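Local structure of ancillary protein 2 (Streptococcus pyogenes, 4C0Z) at residues K36-L41 and A126-Q131; E82-L87 and L193-S198; K119-L124 and Q165-A170. The protein forms part of the pilus tip and can bind covalently, through reactive thioester bonds, to molecular targets on host cell surfaces, so mediating adhesion of the pili. All coordinates share one frame; numbering follows the deposited sequence.

Interaction 1 of 3, residues K36-L41 and A126-Q131; sequences KTYHNL and AILVTQ
I127 meets H39 and N40 through two different branches. Its CG2 lies 3.3 Å from the backbone O of H39. The I127 and N40 side chains lie at about a right angle, and I127 CD1 sits 3.6 Å from N40 ND2, with CG just as near and OD1 barely further, so the methyl faces the whole amide. CG of N40 stands opposite the backbone N (chi1 -166°), which carries the amide up to the isoleucine. On the flanks, L128 CD1 comes obliquely to the Y38 ring, 4.1 Å from CD1 of Y38, and Q131 OE1 lies 4.0 Å from L41 CD1. In this N-terminal thioester domain of the adhesin, the loop leading into barrel strand 41-44 here runs along helix 123-138. A second shell of hydrogen bonds fixes the N40 amide: Q52 NE2 and K42 NZ both bond to N40 OD1, and Y29 OH bonds to N40 ND2, so the buried group is held at both ends. D23 holds H39 ND1, F62 stacks on the H39 ring, and N125 OD1 bonds to Y38 OH. Within the helix, A126 O accepts T130 OG1 (2.8 Å) and T130 N (3.0 Å) from opposite faces of its plane. Q131, bent at chi2 (65°), directs NE2 to the backbone O of C55, the cysteine of the Cys-Gln thioester cross-link.

Interaction 2 of 3, residues E82-L87 and L193-S198; sequences ENFIKL and LSIFQS
The six-stranded antiparallel barrel of the thioester domain is packed here by the short helix 81-87: F84, N83 and L87 lie against L193, I195 and Q197 of strand 191-198. The axes of the two segments approach to 9.8 Å, and their chain directions differ by 26°. At the centre, I195 CD1 makes a CH-pi contact with the F84 ring, 3.6 Å from the centroid and only 6° off the ring normal, so that the methyl sits squarely over one face. The edge of the same ring is met in plane by L193; the two side chains point at one another from opposite directions, L193 CD2 lying 3.5 Å from F84 CE2. F56, L207 and helix 98-108 also touch F84, setting it in the apolar interior between sheet and helices.

I195 serves two partners because its branches diverge. CG1, turned beside the backbone N (chi1 -67°), leads CD1 to the phenyl ring and to CB of N83, whereas CG2 lies 3.7 Å from L87 CD1. The L87 and I195 side chains run antiparallel alongside one another, and CD2 of L87 rests 3.8 Å from CG in the extended Q197 chain. Polar bonds hold the helix at its ends. N83 ND2 reaches the backbone O of E78, and L87 O accepts N57 ND2, a residue of the spermidine pocket. On the solvent side, K86 NZ makes a salt bridge to E82 OE2 at 3.0 Å, on the anti side and tilted out of the carboxylate plane.

Interaction 3 of 3, residues K119-L124 and Q165-A170; sequences KGIDPL and QLMRNA
L166 O accepts the helical bond from A170 N at 3.0 Å and also has I121 CD1 beside it, 3.6 Å away. I121 is the wedge of this contact, pressed from the turn before helix 123-138 onto helix 161-174, two helices in the helical part of the thioester domain, away from the barrel. Its CD1 touches A170 CB at 3.6 Å, CG1 passes L166 CB at 3.7 Å where the two side chains lie alongside, pointing opposite ways, and CG2 lies 3.8 Å from M167 CG, the two side chains being set at a slant. With CG1 beside the backbone N (chi1 -50°), the ethyl arm runs to L166 and A170 while CG2 is left for M167.

L166 in turn lays its CD1 3.6 Å from G120 O and its CD2 near K119 O. G120 takes a positive phi of 85°, which helps to turn the chain between these two carbonyls. Q163, three residues before L166 on helix 161-174, ties down the same bend through both ends of its amide: NE2 bonds to G120 O and OE1 accepts D122 N. The segments therefore meet each other by apolar packing, while Q163 supplies directional bonds between turn and helix.

Interactions 1 and 3 adjoin, with centres 11 Å apart, and share helix 123-138: the turn before it (K119-I121) packs on helix 161-174, and its residues I127, L128 and Q131 meet the 36-41 loop. They touch directly, Y38 CD1 lying 3.6 Å from L124 CB and V129 CG2 3.6 Å from M167 CB. Interaction 2 lies on the barrel, its centre 20 Å from that of interaction 1 and 28 Å from that of interaction 3, on the opposite side of the chain's centre from the latter. Along the chain, interaction 3 is nested within interaction 2, whereas interaction 1 crosses both. Interaction 1 adjoins the thioester cysteine; the Q131 side chain is about 7 Å, and that of L87 about 12 Å, from spermidine.

Interaction 1 of 3, residues K36-L41 and A126-Q131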
# COMPACT_ATOMS: atom_id res chain seq x y z
N LYS I 36 -3.84 8.60 -13.83
CA LYS I 36 -2.69 9.14 -13.11
C LYS I 36 -2.76 8.76 -11.64
O LYS I 36 -3.82 8.85 -11.02
CB LYS I 36 -2.61 10.67 -13.29
CG LYS I 36 -2.07 11.07 -14.65
CD LYS I 36 -1.90 12.57 -14.77
CE LYS I 36 -1.36 12.95 -16.12
NZ LYS I 36 -1.15 14.42 -16.24
N THR I 37 -1.62 8.33 -11.09
CA THR I 37 -1.49 7.89 -9.70
C THR I 37 -1.39 9.06 -8.69
O THR I 37 -0.79 8.90 -7.62
CB THR I 37 -0.29 6.93 -9.55
OG1 THR I 37 0.88 7.55 -10.13
CG2 THR I 37 -0.55 5.57 -10.17
N TYR I 38 -1.99 10.22 -9.00
CA TYR I 38 -1.97 11.33 -8.06
C TYR I 38 -3.08 11.15 -7.01
O TYR I 38 -4.04 10.41 -7.24
CB TYR I 38 -2.20 12.67 -8.80
CG TYR I 38 -1.03 13.20 -9.60
CD1 TYR I 38 0.23 13.34 -9.02
CD2 TYR I 38 -1.21 13.70 -10.89
CE1 TYR I 38 1.30 13.89 -9.73
CE2 TYR I 38 -0.15 14.25 -11.61
CZ TYR I 38 1.10 14.35 -11.02
OH TYR I 38 2.15 14.89 -11.75
N HIS I 39 -2.92 11.83 -5.87
CA HIS I 39 -3.90 11.89 -4.79
C HIS I 39 -3.88 13.27 -4.22
O HIS I 39 -2.84 13.94 -4.28
CB HIS I 39 -3.61 10.85 -3.67
CG HIS I 39 -3.61 9.45 -4.17
ND1 HIS I 39 -4.79 8.76 -4.37
CD2 HIS I 39 -2.57 8.69 -4.60
CE1 HIS I 39 -4.44 7.60 -4.90
NE2 HIS I 39 -3.12 7.51 -5.04
N ASN I 40 -5.01 13.69 -3.66
CA ASN I 40 -5.13 14.95 -2.97
C ASN I 40 -6.17 14.73 -1.89
O ASN I 40 -7.34 15.06 -2.04
CB ASN I 40 -5.46 16.13 -3.90
CG ASN I 40 -5.25 17.47 -3.25
OD1 ASN I 40 -5.19 17.60 -2.01
ND2 ASN I 40 -5.14 18.51 -4.06
N LEU I 41 -5.72 14.10 -0.81
CA LEU I 41 -6.57 13.73 0.31
C LEU I 41 -6.94 14.89 1.16
O LEU I 41 -6.12 15.78 1.43
CB LEU I 41 -5.95 12.59 1.14
CG LEU I 41 -5.39 11.39 0.36
CD1 LEU I 41 -4.62 10.46 1.26
CD2 LEU I 41 -6.48 10.66 -0.40
N ALA I 126 4.17 17.84 -5.43
CA ALA I 126 4.57 18.25 -4.08
C ALA I 126 3.84 17.41 -3.04
O ALA I 126 4.46 16.96 -2.07
CB ALA I 126 4.33 19.75 -3.87
N ILE I 127 2.53 17.14 -3.27
CA ILE I 127 1.71 16.27 -2.40
C ILE I 127 2.32 14.85 -2.43
O ILE I 127 2.49 14.23 -1.39
CB ILE I 127 0.22 16.25 -2.84
CG1 ILE I 127 -0.46 17.58 -2.53
CG2 ILE I 127 -0.53 15.10 -2.16
CD1 ILE I 127 -1.71 17.89 -3.35
N LEU I 128 2.66 14.36 -3.63
CA LEU I 128 3.27 13.05 -3.83
C LEU I 128 4.60 12.90 -3.04
O LEU I 128 4.81 11.89 -2.40
CB LEU I 128 3.47 12.80 -5.33
CG LEU I 128 3.73 11.38 -5.74
CD1 LEU I 128 2.96 11.03 -6.98
CD2 LEU I 128 5.20 11.16 -5.99
N VAL I 129 5.47 13.92 -3.06
CA VAL I 129 6.74 13.93 -2.31
C VAL I 129 6.44 13.89 -0.80
O VAL I 129 7.01 13.04 -0.09
CB VAL I 129 7.64 15.14 -2.67
CG1 VAL I 129 8.83 15.26 -1.72
CG2 VAL I 129 8.13 15.03 -4.10
N THR I 130 5.54 14.78 -0.33
CA THR I 130 5.14 14.86 1.08
C THR I 130 4.59 13.52 1.57
O THR I 130 5.01 13.03 2.63
CB THR I 130 4.17 16.02 1.30
OG1 THR I 130 4.70 17.19 0.68
CG2 THR I 130 3.90 16.29 2.78
N GLN I 131 3.68 12.92 0.79
CA GLN I 131 3.07 11.62 1.09
C GLN I 131 4.12 10.52 1.24
O GLN I 131 4.03 9.72 2.18
CB GLN I 131 2.00 11.26 0.06
CG GLN I 131 1.27 9.92 0.32
CD GLN I 131 0.46 9.96 1.58
OE1 GLN I 131 -0.67 10.43 1.58
NE2 GLN I 131 1.03 9.52 2.70

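Interaction 2 of 3, residues E82-L87 and L193-S198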
# COMPACT_ATOMS: atom_id res chain seq x y z
N GLU I 82 1.49 7.61 21.07
CA GLU I 82 0.59 6.56 21.57
C GLU I 82 -0.50 6.23 20.54
O GLU I 82 -0.72 5.06 20.26
CB GLU I 82 -0.02 6.98 22.92
CG GLU I 82 -0.80 5.89 23.65
CD GLU I 82 -1.44 6.30 24.97
OE1 GLU I 82 -0.92 7.22 25.65
OE2 GLU I 82 -2.48 5.70 25.33
N ASN I 83 -1.14 7.26 19.95
CA ASN I 83 -2.19 7.06 18.95
C ASN I 83 -1.64 6.50 17.63
O ASN I 83 -2.34 5.71 16.99
CB ASN I 83 -3.02 8.32 18.74
CG ASN I 83 -3.98 8.57 19.88
OD1 ASN I 83 -4.46 7.65 20.55
ND2 ASN I 83 -4.31 9.83 20.11
N PHE I 84 -0.37 6.82 17.27
CA PHE I 84 0.27 6.24 16.08
C PHE I 84 0.56 4.78 16.30
O PHE I 84 0.29 3.98 15.42
CB PHE I 84 1.58 6.95 15.71
CG PHE I 84 1.39 8.14 14.81
CD1 PHE I 84 0.86 7.98 13.53
CD2 PHE I 84 1.73 9.42 15.24
CE1 PHE I 84 0.68 9.08 12.70
CE2 PHE I 84 1.55 10.52 14.40
CZ PHE I 84 1.02 10.35 13.14
N ILE I 85 1.08 4.42 17.48
CA ILE I 85 1.38 3.02 17.79
C ILE I 85 0.08 2.18 17.77
O ILE I 85 0.08 1.06 17.26
CB ILE I 85 2.20 2.91 19.09
CG1 ILE I 85 3.64 3.42 18.84
CG2 ILE I 85 2.20 1.47 19.64
CD1 ILE I 85 4.33 4.05 20.06
N LYS I 86 -1.03 2.77 18.25
CA LYS I 86 -2.33 2.11 18.27
C LYS I 86 -2.91 1.88 16.87
O LYS I 86 -3.62 0.89 16.67
CB LYS I 86 -3.33 2.92 19.11
CG LYS I 86 -3.16 2.77 20.62
CD LYS I 86 -4.11 3.69 21.38
CE LYS I 86 -3.88 3.64 22.87
NZ LYS I 86 -4.74 4.62 23.59
N LEU I 87 -2.67 2.81 15.92
CA LEU I 87 -3.28 2.73 14.59
C LEU I 87 -2.35 2.37 13.42
O LEU I 87 -2.85 1.91 12.39
CB LEU I 87 -3.99 4.06 14.28
CG LEU I 87 -5.17 4.40 15.20
CD1 LEU I 87 -5.63 5.81 14.98
CD2 LEU I 87 -6.31 3.39 15.02
N LEU I 193 -0.42 18.43 15.25
CA LEU I 193 -0.76 17.23 14.52
C LEU I 193 -2.05 16.56 15.00
O LEU I 193 -2.27 16.42 16.21
CB LEU I 193 0.42 16.24 14.60
CG LEU I 193 0.34 14.92 13.83
CD1 LEU I 193 0.25 15.16 12.33
CD2 LEU I 193 1.53 14.06 14.15
N SER I 194 -2.87 16.11 14.04
CA SER I 194 -4.11 15.38 14.27
C SER I 194 -4.09 14.07 13.49
O SER I 194 -3.64 14.03 12.35
CB SER I 194 -5.33 16.19 13.84
OG SER I 194 -5.55 17.27 14.73
N ILE I 195 -4.59 12.99 14.13
CA ILE I 195 -4.76 11.68 13.51
C ILE I 195 -6.27 11.48 13.28
O ILE I 195 -7.07 11.72 14.17
CB ILE I 195 -4.13 10.52 14.35
CG1 ILE I 195 -2.58 10.63 14.39
CG2 ILE I 195 -4.56 9.15 13.84
CD1 ILE I 195 -1.94 9.89 15.54
N PHE I 196 -6.64 11.04 12.08
CA PHE I 196 -8.01 10.75 11.72
C PHE I 196 -8.16 9.25 11.60
O PHE I 196 -7.57 8.61 10.71
CB PHE I 196 -8.42 11.51 10.44
CG PHE I 196 -8.51 13.00 10.70
CD1 PHE I 196 -7.39 13.82 10.56
CD2 PHE I 196 -9.70 13.57 11.12
CE1 PHE I 196 -7.46 15.18 10.84
CE2 PHE I 196 -9.79 14.94 11.37
CZ PHE I 196 -8.67 15.73 11.24
N GLN I 197 -8.88 8.67 12.56
CA GLN I 197 -9.08 7.23 12.65
C GLN I 197 -10.27 6.82 11.80
O GLN I 197 -11.36 7.32 12.00
CB GLN I 197 -9.27 6.79 14.11
CG GLN I 197 -9.49 5.29 14.28
CD GLN I 197 -9.77 4.86 15.70
OE1 GLN I 197 -9.76 5.66 16.63
NE2 GLN I 197 -10.04 3.58 15.88
N SER I 198 -10.04 5.91 10.84
CA SER I 198 -11.09 5.39 9.96
C SER I 198 -12.05 4.51 10.73
O SER I 198 -11.58 3.63 11.44
CB SER I 198 -10.47 4.56 8.83
OG SER I 198 -11.48 4.14 7.93

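Interaction 3 of 3, residues K119-L124 and Q165-A170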
# COMPACT_ATOMS: atom_id res chain seq x y z
N LYS I 119 9.76 24.40 -3.33
CA LYS I 119 9.84 25.43 -4.37
C LYS I 119 10.10 24.84 -5.76
O LYS I 119 11.00 24.01 -5.93
CB LYS I 119 10.89 26.50 -4.01
CG LYS I 119 10.86 27.74 -4.91
CD LYS I 119 12.25 28.33 -5.08
CE LYS I 119 12.39 29.16 -6.33
NZ LYS I 119 13.71 29.84 -6.40
N GLY I 120 9.28 25.26 -6.72
CA GLY I 120 9.38 24.83 -8.11
C GLY I 120 8.65 23.54 -8.44
O GLY I 120 8.53 23.18 -9.61
N ILE I 121 8.17 22.82 -7.41
CA ILE I 121 7.45 21.55 -7.59
C ILE I 121 5.94 21.82 -7.76
O ILE I 121 5.33 22.48 -6.92
CB ILE I 121 7.74 20.53 -6.45
CG1 ILE I 121 9.27 20.39 -6.20
CG2 ILE I 121 7.10 19.16 -6.74
CD1 ILE I 121 9.65 19.57 -4.96
N ASP I 122 5.35 21.29 -8.86
CA ASP I 122 3.91 21.40 -9.17
C ASP I 122 3.07 20.82 -8.02
O ASP I 122 3.52 19.85 -7.41
CB ASP I 122 3.59 20.70 -10.51
CG ASP I 122 4.33 21.29 -11.71
OD1 ASP I 122 4.72 22.48 -11.65
OD2 ASP I 122 4.50 20.56 -12.71
N PRO I 123 1.91 21.44 -7.66
CA PRO I 123 1.14 20.99 -6.48
C PRO I 123 0.96 19.48 -6.27
O PRO I 123 1.26 18.99 -5.18
CB PRO I 123 -0.20 21.69 -6.65
CG PRO I 123 0.11 22.91 -7.40
CD PRO I 123 1.27 22.62 -8.29
N LEU I 124 0.49 18.74 -7.29
CA LEU I 124 0.26 17.30 -7.19
C LEU I 124 1.54 16.51 -6.99
O LEU I 124 1.55 15.53 -6.25
CB LEU I 124 -0.57 16.76 -8.37
CG LEU I 124 -2.01 17.27 -8.44
CD1 LEU I 124 -2.59 17.04 -9.83
CD2 LEU I 124 -2.89 16.65 -7.34
N GLN I 165 13.99 15.82 -10.77
CA GLN I 165 15.16 16.18 -9.97
C GLN I 165 14.77 16.96 -8.71
O GLN I 165 15.30 16.66 -7.63
CB GLN I 165 16.21 16.94 -10.82
CG GLN I 165 17.57 17.21 -10.17
CD GLN I 165 18.11 16.11 -9.29
OE1 GLN I 165 18.33 14.96 -9.70
NE2 GLN I 165 18.37 16.47 -8.04
N LEU I 166 13.83 17.93 -8.83
CA LEU I 166 13.34 18.72 -7.69
C LEU I 166 12.65 17.82 -6.67
O LEU I 166 12.86 17.99 -5.46
CB LEU I 166 12.38 19.83 -8.16
CG LEU I 166 12.96 21.04 -8.89
CD1 LEU I 166 11.85 21.92 -9.42
CD2 LEU I 166 13.88 21.86 -8.00
N MET I 167 11.84 16.85 -7.15
CA MET I 167 11.11 15.92 -6.29
C MET I 167 12.05 15.04 -5.48
O MET I 167 11.88 14.92 -4.27
CB MET I 167 10.10 15.10 -7.10
CG MET I 167 8.87 15.89 -7.51
SD MET I 167 7.72 14.87 -8.45
CE MET I 167 8.16 15.24 -10.00
N ARG I 168 13.07 14.46 -6.15
CA ARG I 168 14.09 13.60 -5.53
C ARG I 168 14.87 14.32 -4.43
O ARG I 168 15.10 13.76 -3.35
CB ARG I 168 15.03 13.05 -6.60
CG ARG I 168 14.39 11.98 -7.47
CD ARG I 168 15.28 11.52 -8.60
NE ARG I 168 14.76 10.28 -9.17
CZ ARG I 168 15.09 9.79 -10.36
NH1 ARG I 168 15.96 10.43 -11.13
NH2 ARG I 168 14.56 8.65 -10.78
N ASN I 169 15.24 15.59 -4.69
CA ASN I 169 15.98 16.41 -3.74
C ASN I 169 15.12 16.81 -2.54
O ASN I 169 15.61 16.78 -1.41
CB ASN I 169 16.56 17.66 -4.43
CG ASN I 169 17.96 18.00 -3.97
OD1 ASN I 169 18.29 17.95 -2.78
ND2 ASN I 169 18.84 18.27 -4.93
N ALA I 170 13.84 17.15 -2.79
CA ALA I 170 12.89 17.53 -1.74
C ALA I 170 12.58 16.36 -0.81
O ALA I 170 12.49 16.57 0.40
CB ALA I 170 11.62 18.10 -2.34